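Local atomic coordinates of interferon-activable protein 202 (PDB entry 4L5R), a protein that binds double-stranded DNA without sequence specificity through its first HIN-200 domain and restrains inflammation by preventing activation of the AIM2 inflammasome. Residues T1-G9 / F74-T85; F28-H39 / S189-G197. All blocks are in the same frame, centred on the assembly; numbering follows the deposited sequence.

Contacts 1 and 2 lie within the first HIN-200 domain, which holds two OB-type sheets in tandem. Contact 1 (residues 1-9 with 74-85) is partly buried and mostly polar: the N-terminal loop is fixed to a hairpin of the first sheet by backbone carbonyls, an asparagine and a carboxylate. Contact 2 (residues 28-39 with 189-197) is more deeply buried and chiefly aromatic, joining a hairpin of the first sheet to a loop and strand of the second. Their centres lie about 15 Å apart, and they meet where Lys4 NZ forms a 2.6 Å salt bridge with Glu35 OE1. Both reach DNA, contact 1 at chain C phosphates and, through Lys8, a thymine base, contact 2 at chain B phosphates.

Contact 1 (T1-G9 / F74-T85); sequences TPKKNISKG and FNSSGILEINET. With nucleotides of chain C.
The backbone of residues 1-6 makes two overlapping beta turns, type I from Thr1 to Lys4 and type II from Lys3 to Ile6, with the CA atoms of Ile6 and Glu81 6.6 Å apart. It lies against the OB-fold hairpin of strands 67-76 and 79-82. Asn83 holds the loop with one amide nitrogen: ND2 donates to Pro2 O at 3.0 Å and to Lys4 O at 2.9 Å, both acceptors close to its amide plane. Pro2 O also accepts from Thr85 OG1 (2.8 Å), so two donors grip this carbonyl. Asn83 OD1 takes the Thr85 backbone N in an Asx turn. Ile6 lays CG1 over one face of Phe74, 4.0 Å from the ring centroid, a CH-pi contact; chi1 of -59° sets CG1 opposite the carbonyl carbon and leaves CG2 near Glu81. Lys3 passes obliquely by the same ring, and its NZ reaches the phosphate oxygen OP1 of DG17 of chain C at 2.6 Å while also bonding Ala10 O. The Glu81 carboxylate receives Ser7 through both oxygens on their syn lone pairs: Ser7 N to OE1 at 2.7 Å, nearly straight at 173°, and Ser7 OG to OE2 at 2.6 Å.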
loop_
_atom_site.group_PDB
_atom_site.type_symbol
_atom_site.label_atom_id
_atom_site.label_comp_id
_atom_site.label_asym_id
_atom_site.label_seq_id
_atom_site.Cartn_x
_atom_site.Cartn_y
_atom_site.Cartn_z
ATOM N N THR A 1 -5.892 0.642 22.857
ATOM C CA THR A 1 -4.594 1.277 23.050
ATOM C C THR A 1 -4.264 2.220 21.894
ATOM O O THR A 1 -4.672 1.982 20.759
ATOM C CB THR A 1 -3.476 0.231 23.189
ATOM O OG1 THR A 1 -3.401 -0.555 21.991
ATOM C CG2 THR A 1 -3.752 -0.684 24.369
ATOM N N PRO A 2 -3.519 3.297 22.178
ATOM C CA PRO A 2 -3.219 4.276 21.125
ATOM C C PRO A 2 -2.452 3.673 19.944
ATOM O O PRO A 2 -2.567 4.181 18.830
ATOM C CB PRO A 2 -2.370 5.331 21.849
ATOM C CG PRO A 2 -1.849 4.648 23.070
ATOM C CD PRO A 2 -2.907 3.660 23.467
ATOM N N LYS A 3 -1.688 2.610 20.182
ATOM C CA LYS A 3 -0.899 1.989 19.117
ATOM C C LYS A 3 -1.556 0.752 18.500
ATOM O O LYS A 3 -0.910 0.018 17.753
ATOM C CB LYS A 3 0.503 1.626 19.619
ATOM C CG LYS A 3 1.563 2.672 19.316
ATOM C CD LYS A 3 2.871 2.018 18.872
ATOM C CE LYS A 3 3.796 3.037 18.216
ATOM N NZ LYS A 3 5.138 2.484 17.890
ATOM N N LYS A 4 -2.827 0.514 18.817
ATOM C CA LYS A 4 -3.546 -0.658 18.306
ATOM C C LYS A 4 -3.406 -0.782 16.788
ATOM O O LYS A 4 -3.663 0.178 16.055
ATOM C CB LYS A 4 -5.030 -0.576 18.680
ATOM C CG LYS A 4 -5.671 -1.899 19.093
ATOM C CD LYS A 4 -5.629 -2.937 17.987
ATOM C CE LYS A 4 -6.343 -4.220 18.413
ATOM N NZ LYS A 4 -6.219 -5.314 17.402
ATOM N N ASN A 5 -2.997 -1.967 16.332
ATOM C CA ASN A 5 -2.846 -2.266 14.909
ATOM C C ASN A 5 -1.709 -1.548 14.183
ATOM O O ASN A 5 -1.465 -1.818 13.003
ATOM C CB ASN A 5 -4.160 -2.047 14.155
ATOM C CG ASN A 5 -5.190 -3.109 14.473
ATOM O OD1 ASN A 5 -4.859 -4.169 15.004
ATOM N ND2 ASN A 5 -6.445 -2.830 14.147
ATOM N N ILE A 6 -1.007 -0.651 14.874
ATOM C CA ILE A 6 0.105 0.072 14.244
ATOM C C ILE A 6 1.363 -0.794 14.139
ATOM O O ILE A 6 1.629 -1.621 15.008
ATOM C CB ILE A 6 0.446 1.375 14.997
ATOM C CG1 ILE A 6 -0.771 2.298 15.047
ATOM C CG2 ILE A 6 1.623 2.096 14.332
ATOM C CD1 ILE A 6 -1.264 2.735 13.677
ATOM N N SER A 7 2.145 -0.591 13.083
ATOM C CA SER A 7 3.355 -1.384 12.865
ATOM C C SER A 7 4.429 -1.121 13.922
ATOM O O SER A 7 4.479 -0.042 14.514
ATOM C CB SER A 7 3.924 -1.130 11.464
ATOM O OG SER A 7 3.083 -1.682 10.457
ATOM N N LYS A 8 5.286 -2.116 14.143
ATOM C CA LYS A 8 6.402 -1.999 15.079
ATOM C C LYS A 8 7.306 -0.821 14.738
ATOM O O LYS A 8 7.675 -0.625 13.579
ATOM C CB LYS A 8 7.244 -3.284 15.083
ATOM C CG LYS A 8 6.527 -4.521 15.596
ATOM C CD LYS A 8 7.478 -5.710 15.710
ATOM C CE LYS A 8 7.945 -6.202 14.341
ATOM N NZ LYS A 8 9.420 -6.403 14.300
ATOM N N GLY A 9 7.664 -0.043 15.754
ATOM C CA GLY A 9 8.613 1.042 15.585
ATOM C C GLY A 9 8.079 2.311 14.938
ATOM O O GLY A 9 8.844 3.233 14.661
ATOM N N PHE A 74 0.604 7.836 12.464
ATOM C CA PHE A 74 1.924 7.264 12.664
ATOM C C PHE A 74 2.666 7.173 11.346
ATOM O O PHE A 74 2.061 7.129 10.268
ATOM C CB PHE A 74 1.825 5.861 13.279
ATOM C CG PHE A 74 1.297 5.851 14.683
ATOM C CD1 PHE A 74 -0.068 5.908 14.924
ATOM C CD2 PHE A 74 2.164 5.781 15.766
ATOM C CE1 PHE A 74 -0.562 5.902 16.223
ATOM C CE2 PHE A 74 1.677 5.772 17.068
ATOM C CZ PHE A 74 0.315 5.831 17.297
ATOM N N ASN A 75 3.984 7.129 11.442
ATOM C CA ASN A 75 4.823 7.029 10.271
ATOM C C ASN A 75 5.710 5.817 10.444
ATOM O O ASN A 75 6.523 5.756 11.372
ATOM C CB ASN A 75 5.656 8.299 10.087
ATOM C CG ASN A 75 6.502 8.259 8.826
ATOM O OD1 ASN A 75 7.124 7.241 8.509
ATOM N ND2 ASN A 75 6.507 9.359 8.083
ATOM N N SER A 76 5.530 4.842 9.566
ATOM C CA SER A 76 6.270 3.592 9.653
ATOM C C SER A 76 7.183 3.454 8.441
ATOM O O SER A 76 6.755 3.051 7.360
ATOM C CB SER A 76 5.313 2.403 9.766
ATOM O OG SER A 76 6.030 1.179 9.803
ATOM N N SER A 77 8.442 3.833 8.627
ATOM C CA SER A 77 9.414 3.852 7.539
ATOM C C SER A 77 8.858 4.493 6.264
ATOM O O SER A 77 9.058 3.979 5.162
ATOM C CB SER A 77 9.917 2.434 7.251
ATOM O OG SER A 77 10.416 1.828 8.433
ATOM N N GLY A 78 8.160 5.613 6.415
ATOM C CA GLY A 78 7.647 6.347 5.273
ATOM C C GLY A 78 6.221 6.014 4.867
ATOM O O GLY A 78 5.645 6.690 4.006
ATOM N N ILE A 79 5.658 4.951 5.441
ATOM C CA ILE A 79 4.267 4.611 5.191
ATOM C C ILE A 79 3.456 5.243 6.325
ATOM O O ILE A 79 3.791 5.082 7.490
ATOM C CB ILE A 79 4.007 3.076 5.226
ATOM C CG1 ILE A 79 5.013 2.308 4.355
ATOM C CG2 ILE A 79 2.553 2.772 4.821
ATOM C CD1 ILE A 79 4.697 2.298 2.894
ATOM N N LEU A 80 2.405 5.968 5.983
ATOM C CA LEU A 80 1.555 6.568 7.000
ATOM C C LEU A 80 0.550 5.518 7.472
ATOM O O LEU A 80 -0.052 4.826 6.650
ATOM C CB LEU A 80 0.813 7.758 6.414
ATOM C CG LEU A 80 1.537 9.103 6.384
ATOM C CD1 LEU A 80 3.042 8.959 6.414
ATOM C CD2 LEU A 80 1.064 9.943 5.206
ATOM N N GLU A 81 0.390 5.392 8.786
ATOM C CA GLU A 81 -0.571 4.443 9.359
ATOM C C GLU A 81 -1.532 5.208 10.245
ATOM O O GLU A 81 -1.122 6.045 11.060
ATOM C CB GLU A 81 0.150 3.358 10.145
ATOM C CG GLU A 81 1.065 2.484 9.239
ATOM C CD GLU A 81 1.682 1.287 9.945
ATOM O OE1 GLU A 81 1.549 1.177 11.181
ATOM O OE2 GLU A 81 2.298 0.444 9.246
ATOM N N ILE A 82 -2.818 4.931 10.078
ATOM C CA ILE A 82 -3.842 5.721 10.727
ATOM C C ILE A 82 -4.818 4.789 11.428
ATOM O O ILE A 82 -5.473 3.976 10.779
ATOM C CB ILE A 82 -4.587 6.595 9.714
ATOM C CG1 ILE A 82 -3.589 7.524 8.985
ATOM C CG2 ILE A 82 -5.743 7.379 10.425
ATOM C CD1 ILE A 82 -4.166 8.247 7.802
ATOM N N ASN A 83 -4.903 4.903 12.750
ATOM C CA ASN A 83 -5.911 4.164 13.500
ATOM C C ASN A 83 -6.895 5.101 14.187
ATOM O O ASN A 83 -6.988 6.276 13.839
ATOM C CB ASN A 83 -5.286 3.168 14.488
ATOM C CG ASN A 83 -4.463 3.835 15.571
ATOM O OD1 ASN A 83 -4.419 5.064 15.685
ATOM N ND2 ASN A 83 -3.820 3.017 16.397
ATOM N N GLU A 84 -7.636 4.576 15.151
ATOM C CA GLU A 84 -8.660 5.360 15.836
ATOM C C GLU A 84 -8.058 6.513 16.623
ATOM O O GLU A 84 -8.749 7.475 16.950
ATOM C CB GLU A 84 -9.504 4.464 16.749
ATOM C CG GLU A 84 -10.260 3.390 15.995
ATOM C CD GLU A 84 -11.128 2.527 16.909
ATOM N N THR A 85 -6.763 6.426 16.911
ATOM C CA THR A 85 -6.073 7.502 17.614
ATOM C C THR A 85 -6.051 8.805 16.811
ATOM O O THR A 85 -6.068 9.893 17.386
ATOM C CB THR A 85 -4.636 7.091 17.996
ATOM O OG1 THR A 85 -4.692 6.041 18.967
ATOM C CG2 THR A 85 -3.870 8.268 18.582
ATOM P P DG C 17 6.899 -0.550 19.733
ATOM O OP1 DG C 17 6.251 0.358 18.759
ATOM O OP2 DG C 17 7.904 -0.033 20.691
ATOM O "O5'" DG C 17 5.764 -1.275 20.584
ATOM C "C5'" DG C 17 4.781 -2.016 19.881
ATOM C "C4'" DG C 17 3.841 -2.667 20.870
ATOM O "O4'" DG C 17 4.357 -3.959 21.268
ATOM C "C3'" DG C 17 3.627 -1.854 22.142
ATOM O "O3'" DG C 17 2.238 -1.846 22.391
ATOM C "C2'" DG C 17 4.423 -2.611 23.205
ATOM C "C1'" DG C 17 4.398 -4.043 22.675
ATOM N N9 DG C 17 5.568 -4.842 23.030
ATOM C C8 DG C 17 6.867 -4.413 23.161
ATOM N N7 DG C 17 7.692 -5.370 23.482
ATOM C C5 DG C 17 6.893 -6.503 23.566
ATOM C C6 DG C 17 7.230 -7.844 23.881
ATOM O O6 DG C 17 8.342 -8.309 24.162
ATOM N N1 DG C 17 6.115 -8.680 23.856
ATOM C C2 DG C 17 4.835 -8.262 23.563
ATOM N N2 DG C 17 3.876 -9.198 23.577
ATOM N N3 DG C 17 4.509 -7.014 23.263
ATOM C C4 DG C 17 5.583 -6.191 23.288
ATOM P P DC C 16 13.128 -2.598 18.692
ATOM O OP1 DC C 16 13.592 -1.329 18.087
ATOM O OP2 DC C 16 13.717 -3.095 19.958
ATOM O "O5'" DC C 16 11.554 -2.502 18.920
ATOM C "C5'" DC C 16 10.706 -2.446 17.798
ATOM C "C4'" DC C 16 9.372 -3.047 18.179
ATOM O "O4'" DC C 16 9.526 -4.448 18.503
ATOM C "C3'" DC C 16 8.725 -2.400 19.396
ATOM O "O3'" DC C 16 7.568 -1.752 18.909
ATOM C "C2'" DC C 16 8.424 -3.560 20.354
ATOM C "C1'" DC C 16 8.530 -4.782 19.441
ATOM N N1 DC C 16 8.927 -6.077 20.070
ATOM C C2 DC C 16 7.986 -7.116 20.129
ATOM O O2 DC C 16 6.852 -6.921 19.680
ATOM N N3 DC C 16 8.341 -8.305 20.677
ATOM C C4 DC C 16 9.579 -8.475 21.148
ATOM N N4 DC C 16 9.879 -9.662 21.685
ATOM C C5 DC C 16 10.557 -7.433 21.090
ATOM C C6 DC C 16 10.192 -6.263 20.545
ATOM P P DC C 18 1.625 -0.919 23.547
ATOM O OP1 DC C 18 0.400 -0.284 23.014
ATOM O OP2 DC C 18 2.718 -0.072 24.086
ATOM O "O5'" DC C 18 1.214 -1.969 24.682
ATOM C "C5'" DC C 18 0.378 -3.075 24.348
ATOM C "C4'" DC C 18 0.457 -4.122 25.442
ATOM O "O4'" DC C 18 1.700 -4.864 25.320
ATOM C "C3'" DC C 18 0.433 -3.525 26.850
ATOM O "O3'" DC C 18 -0.594 -4.114 27.647
ATOM C "C2'" DC C 18 1.822 -3.824 27.408
ATOM C "C1'" DC C 18 2.206 -5.071 26.620
ATOM N N1 DC C 18 3.680 -5.305 26.601
ATOM C C2 DC C 18 4.158 -6.614 26.727
ATOM O O2 DC C 18 3.344 -7.541 26.824
ATOM N N3 DC C 18 5.498 -6.825 26.728
ATOM C C4 DC C 18 6.334 -5.789 26.618
ATOM N N4 DC C 18 7.646 -6.048 26.622
ATOM C C5 DC C 18 5.866 -4.446 26.494
ATOM C C6 DC C 18 4.543 -4.252 26.497
#

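Contact 2 (F28-H39 / S189-G197); sequences FNYKEGKENMFH and SGNHSFIKG. With NA (sodium ion), chain D; nucleotides of chain B.
The beta hairpin of strands 17-30 and 35-43, with a classic bulge opposite Tyr30, meets the loop leading into strand 194-197 of the second OB sheet. Phe194 sets CD1 over the centre of the Phe28 ring, 3.4 Å from Phe28 CD1, with the planes inclined at 32°; chi1 of -175°, CG opposite the backbone N, carries the Phe194 ring there. Its CB lies at the edge of His39. With Phe28 replaced by an alanine, Phe194 CD1 would probably lose the ring it lies over and a gap open between the hairpin and strand 194-197. His39, which mediates interaction with TP53BP1, donates from NE2 to His192 O at 2.9 Å, the acceptor near its ring plane but the N-H bent at 136°. His192 turns an edge toward the face of Tyr30, centroids 5.5 Å apart, while Met37 SD sits 3.6 Å from His192 CD2; a water joins Tyr30 OH to His192 NE2. Asn191 binds DNA, backbone N to OP2 of DG6 and ND2 to OP1 of DT5, both of chain B. Asn36 O and Phe54 O bind the sodium ion. Lys52 of strand 48-53 bonds His192 ND1, and strand 171-174 pairs antiparallel with strand 194-197, its Phe174 meeting the His39 ring.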
loop_
_atom_site.group_PDB
_atom_site.type_symbol
_atom_site.label_atom_id
_atom_site.label_comp_id
_atom_site.label_asym_id
_atom_site.label_seq_id
_atom_site.Cartn_x
_atom_site.Cartn_y
_atom_site.Cartn_z
ATOM N N PHE A 28 -10.779 -4.583 3.689
ATOM C CA PHE A 28 -10.648 -6.025 3.631
ATOM C C PHE A 28 -10.198 -6.491 5.003
ATOM O O PHE A 28 -9.584 -5.729 5.758
ATOM C CB PHE A 28 -9.664 -6.463 2.529
ATOM C CG PHE A 28 -8.279 -5.900 2.682
ATOM C CD1 PHE A 28 -7.964 -4.639 2.183
ATOM C CD2 PHE A 28 -7.294 -6.625 3.333
ATOM C CE1 PHE A 28 -6.689 -4.115 2.330
ATOM C CE2 PHE A 28 -6.003 -6.105 3.479
ATOM C CZ PHE A 28 -5.706 -4.857 2.990
ATOM N N ASN A 29 -10.549 -7.727 5.343
ATOM C CA ASN A 29 -10.092 -8.330 6.584
ATOM C C ASN A 29 -8.653 -8.851 6.480
ATOM O O ASN A 29 -8.232 -9.341 5.437
ATOM C CB ASN A 29 -11.041 -9.457 7.005
ATOM C CG ASN A 29 -12.419 -8.943 7.392
ATOM O OD1 ASN A 29 -12.634 -7.732 7.509
ATOM N ND2 ASN A 29 -13.359 -9.866 7.605
ATOM N N TYR A 30 -7.911 -8.753 7.576
ATOM C CA TYR A 30 -6.587 -9.354 7.645
ATOM C C TYR A 30 -6.395 -9.916 9.063
ATOM O O TYR A 30 -7.333 -9.905 9.868
ATOM C CB TYR A 30 -5.499 -8.333 7.253
ATOM C CG TYR A 30 -5.303 -7.256 8.293
ATOM C CD1 TYR A 30 -6.226 -6.229 8.440
ATOM C CD2 TYR A 30 -4.223 -7.301 9.167
ATOM C CE1 TYR A 30 -6.066 -5.256 9.414
ATOM C CE2 TYR A 30 -4.050 -6.345 10.133
ATOM C CZ TYR A 30 -4.973 -5.327 10.260
ATOM O OH TYR A 30 -4.787 -4.389 11.242
ATOM N N LYS A 31 -5.208 -10.436 9.367
ATOM C CA LYS A 31 -4.964 -11.047 10.675
ATOM C C LYS A 31 -5.952 -12.189 10.968
ATOM O O LYS A 31 -6.554 -12.256 12.047
ATOM C CB LYS A 31 -5.020 -9.990 11.782
ATOM C CG LYS A 31 -4.085 -10.280 12.951
ATOM C CD LYS A 31 -4.094 -9.151 13.980
ATOM C CE LYS A 31 -3.261 -9.519 15.206
ATOM N NZ LYS A 31 -3.484 -8.582 16.354
ATOM N N GLU A 32 -6.106 -13.083 9.993
ATOM C CA GLU A 32 -7.008 -14.231 10.103
ATOM C C GLU A 32 -8.431 -13.838 10.492
ATOM O O GLU A 32 -9.025 -14.431 11.394
ATOM C CB GLU A 32 -6.452 -15.267 11.089
ATOM C CG GLU A 32 -5.146 -15.911 10.640
ATOM N N GLY A 33 -8.967 -12.831 9.812
ATOM C CA GLY A 33 -10.347 -12.421 9.993
ATOM C C GLY A 33 -10.641 -11.534 11.190
ATOM O O GLY A 33 -11.795 -11.188 11.431
ATOM N N LYS A 34 -9.605 -11.146 11.929
ATOM C CA LYS A 34 -9.792 -10.431 13.188
ATOM C C LYS A 34 -9.796 -8.899 13.073
ATOM O O LYS A 34 -10.298 -8.217 13.958
ATOM C CB LYS A 34 -8.730 -10.859 14.205
ATOM C CG LYS A 34 -8.770 -12.327 14.588
ATOM C CD LYS A 34 -7.905 -12.571 15.820
ATOM C CE LYS A 34 -6.884 -13.675 15.588
ATOM N NZ LYS A 34 -5.915 -13.335 14.504
ATOM N N GLU A 35 -9.225 -8.355 12.003
ATOM C CA GLU A 35 -9.179 -6.897 11.838
ATOM C C GLU A 35 -9.495 -6.500 10.400
ATOM O O GLU A 35 -9.463 -7.346 9.505
ATOM C CB GLU A 35 -7.795 -6.368 12.217
ATOM C CG GLU A 35 -7.310 -6.792 13.592
ATOM C CD GLU A 35 -7.968 -6.012 14.720
ATOM O OE1 GLU A 35 -7.982 -6.531 15.857
ATOM O OE2 GLU A 35 -8.456 -4.881 14.473
ATOM N N ASN A 36 -9.789 -5.217 10.172
ATOM C CA ASN A 36 -9.932 -4.719 8.803
ATOM C C ASN A 36 -9.059 -3.500 8.516
ATOM O O ASN A 36 -8.539 -2.870 9.431
ATOM C CB ASN A 36 -11.396 -4.454 8.441
ATOM C CG ASN A 36 -12.112 -3.625 9.479
ATOM O OD1 ASN A 36 -11.540 -2.701 10.056
ATOM N ND2 ASN A 36 -13.382 -3.960 9.735
ATOM N N MET A 37 -8.879 -3.187 7.239
ATOM C CA MET A 37 -8.061 -2.038 6.847
ATOM C C MET A 37 -8.317 -1.722 5.382
ATOM O O MET A 37 -8.987 -2.489 4.682
ATOM C CB MET A 37 -6.573 -2.355 7.044
ATOM C CG MET A 37 -6.045 -3.446 6.103
ATOM S SD MET A 37 -4.252 -3.703 6.235
ATOM C CE MET A 37 -3.654 -2.249 5.379
ATOM N N PHE A 38 -7.786 -0.596 4.908
ATOM C CA PHE A 38 -7.757 -0.352 3.487
ATOM C C PHE A 38 -6.467 0.397 3.174
ATOM O O PHE A 38 -5.884 1.031 4.063
ATOM C CB PHE A 38 -9.026 0.352 2.956
ATOM C CG PHE A 38 -9.258 1.758 3.498
ATOM C CD1 PHE A 38 -8.690 2.855 2.878
ATOM C CD2 PHE A 38 -10.099 1.967 4.581
ATOM C CE1 PHE A 38 -8.914 4.156 3.356
ATOM C CE2 PHE A 38 -10.334 3.257 5.063
ATOM C CZ PHE A 38 -9.739 4.349 4.443
ATOM N N HIS A 39 -5.999 0.255 1.944
ATOM C CA HIS A 39 -4.823 0.995 1.479
ATOM C C HIS A 39 -5.229 2.291 0.814
ATOM O O HIS A 39 -6.305 2.386 0.237
ATOM C CB HIS A 39 -4.042 0.162 0.460
ATOM C CG HIS A 39 -3.416 -1.056 1.046
ATOM N ND1 HIS A 39 -2.284 -1.002 1.831
ATOM C CD2 HIS A 39 -3.774 -2.363 0.987
ATOM C CE1 HIS A 39 -1.970 -2.222 2.229
ATOM N NE2 HIS A 39 -2.857 -3.067 1.725
ATOM N N SER A 189 4.152 -11.936 0.644
ATOM C CA SER A 189 3.091 -11.242 1.349
ATOM C C SER A 189 3.452 -11.043 2.818
ATOM O O SER A 189 4.270 -11.786 3.373
ATOM C CB SER A 189 1.779 -12.023 1.239
ATOM O OG SER A 189 1.940 -13.343 1.728
ATOM N N GLY A 190 2.826 -10.040 3.437
ATOM C CA GLY A 190 2.938 -9.782 4.863
ATOM C C GLY A 190 1.545 -9.536 5.433
ATOM O O GLY A 190 0.550 -9.653 4.714
ATOM N N ASN A 191 1.448 -9.184 6.710
ATOM C CA ASN A 191 0.116 -9.124 7.309
ATOM C C ASN A 191 -0.827 -8.172 6.580
ATOM O O ASN A 191 -2.021 -8.457 6.484
ATOM C CB ASN A 191 0.152 -8.879 8.816
ATOM C CG ASN A 191 0.702 -7.526 9.168
ATOM O OD1 ASN A 191 1.433 -6.921 8.381
ATOM N ND2 ASN A 191 0.355 -7.034 10.356
ATOM N N HIS A 192 -0.282 -7.093 6.004
ATOM C CA HIS A 192 -1.094 -6.089 5.312
ATOM C C HIS A 192 -1.213 -6.245 3.794
ATOM O O HIS A 192 -1.868 -5.431 3.145
ATOM C CB HIS A 192 -0.567 -4.664 5.602
ATOM C CG HIS A 192 -0.482 -4.324 7.057
ATOM N ND1 HIS A 192 0.570 -3.609 7.587
ATOM C CD2 HIS A 192 -1.324 -4.577 8.092
ATOM C CE1 HIS A 192 0.381 -3.441 8.884
ATOM N NE2 HIS A 192 -0.762 -4.020 9.216
ATOM N N SER A 193 -0.582 -7.257 3.204
ATOM C CA SER A 193 -0.580 -7.334 1.749
ATOM C C SER A 193 -1.967 -7.495 1.143
ATOM O O SER A 193 -2.858 -8.128 1.724
ATOM C CB SER A 193 0.346 -8.457 1.246
ATOM O OG SER A 193 1.633 -8.333 1.825
ATOM N N PHE A 194 -2.133 -6.909 -0.033
ATOM C CA PHE A 194 -3.387 -6.946 -0.766
ATOM C C PHE A 194 -3.056 -7.066 -2.246
ATOM O O PHE A 194 -2.158 -6.377 -2.766
ATOM C CB PHE A 194 -4.177 -5.660 -0.494
ATOM C CG PHE A 194 -5.556 -5.634 -1.105
ATOM C CD1 PHE A 194 -6.637 -6.264 -0.462
ATOM C CD2 PHE A 194 -5.797 -4.932 -2.282
ATOM C CE1 PHE A 194 -7.911 -6.209 -1.016
ATOM C CE2 PHE A 194 -7.070 -4.874 -2.832
ATOM C CZ PHE A 194 -8.133 -5.519 -2.190
ATOM N N ILE A 195 -3.773 -7.950 -2.928
ATOM C CA ILE A 195 -3.520 -8.180 -4.328
ATOM C C ILE A 195 -4.812 -8.181 -5.130
ATOM O O ILE A 195 -5.818 -8.783 -4.720
ATOM C CB ILE A 195 -2.752 -9.505 -4.500
ATOM C CG1 ILE A 195 -2.486 -9.798 -5.966
ATOM C CG2 ILE A 195 -3.518 -10.652 -3.845
ATOM C CD1 ILE A 195 -1.667 -11.052 -6.160
ATOM N N LYS A 196 -4.805 -7.499 -6.269
ATOM C CA LYS A 196 -5.981 -7.520 -7.138
ATOM C C LYS A 196 -5.665 -7.302 -8.610
ATOM O O LYS A 196 -4.617 -6.753 -8.967
ATOM C CB LYS A 196 -7.042 -6.516 -6.666
ATOM C CG LYS A 196 -6.684 -5.063 -6.861
ATOM C CD LYS A 196 -7.894 -4.178 -6.560
ATOM C CE LYS A 196 -7.512 -2.702 -6.476
ATOM N NZ LYS A 196 -8.674 -1.835 -6.103
ATOM N N GLY A 197 -6.579 -7.751 -9.464
ATOM C CA GLY A 197 -6.467 -7.486 -10.886
ATOM C C GLY A 197 -6.646 -5.997 -11.087
ATOM O O GLY A 197 -7.462 -5.376 -10.410
HETATM NA NA NA D . -9.097 -2.364 12.114
ATOM P P DT B 5 0.132 -9.915 12.894
ATOM O OP1 DT B 5 -0.698 -8.787 12.392
ATOM O OP2 DT B 5 -0.211 -11.307 12.513
ATOM O "O5'" DT B 5 1.663 -9.700 12.472
ATOM C "C5'" DT B 5 2.364 -8.544 12.897
ATOM C "C4'" DT B 5 3.833 -8.680 12.554
ATOM O "O4'" DT B 5 4.491 -9.566 13.491
ATOM C "C3'" DT B 5 4.121 -9.233 11.157
ATOM O "O3'" DT B 5 4.620 -8.138 10.378
ATOM C "C2'" DT B 5 5.158 -10.335 11.381
ATOM C "C1'" DT B 5 5.622 -10.063 12.811
ATOM N N1 DT B 5 6.163 -11.244 13.546
ATOM C C2 DT B 5 7.427 -11.139 14.079
ATOM O O2 DT B 5 8.122 -10.138 13.982
ATOM N N3 DT B 5 7.846 -12.263 14.736
ATOM C C4 DT B 5 7.183 -13.457 14.921
ATOM O O4 DT B 5 7.699 -14.396 15.531
ATOM C C5 DT B 5 5.862 -13.498 14.335
ATOM C C7 DT B 5 5.022 -14.735 14.460
ATOM C C6 DT B 5 5.421 -12.406 13.686
ATOM P P DG B 6 4.791 -8.274 8.787
ATOM O OP1 DG B 6 4.929 -6.905 8.232
ATOM O OP2 DG B 6 3.739 -9.184 8.280
ATOM O "O5'" DG B 6 6.200 -9.020 8.625
ATOM C "C5'" DG B 6 7.399 -8.315 8.949
ATOM C "C4'" DG B 6 8.570 -9.276 8.938
ATOM O "O4'" DG B 6 8.571 -10.053 10.170
ATOM C "C3'" DG B 6 8.546 -10.273 7.775
ATOM O "O3'" DG B 6 9.814 -10.327 7.118
ATOM C "C2'" DG B 6 8.301 -11.601 8.478
ATOM C "C1'" DG B 6 9.074 -11.297 9.756
ATOM N N9 DG B 6 8.992 -12.369 10.746
ATOM C C8 DG B 6 7.911 -13.138 11.112
ATOM N N7 DG B 6 8.208 -14.054 11.998
ATOM C C5 DG B 6 9.570 -13.884 12.217
ATOM C C6 DG B 6 10.458 -14.575 13.070
ATOM O O6 DG B 6 10.203 -15.513 13.835
ATOM N N1 DG B 6 11.758 -14.073 12.975
ATOM C C2 DG B 6 12.141 -13.030 12.160
ATOM N N2 DG B 6 13.432 -12.665 12.187
ATOM N N3 DG B 6 11.315 -12.371 11.364
ATOM C C4 DG B 6 10.058 -12.854 11.451
HETATM O O HOH W 1 -2.040 -4.068 11.848
HETATM O O HOH W 2 -2.727 -10.752 7.906
#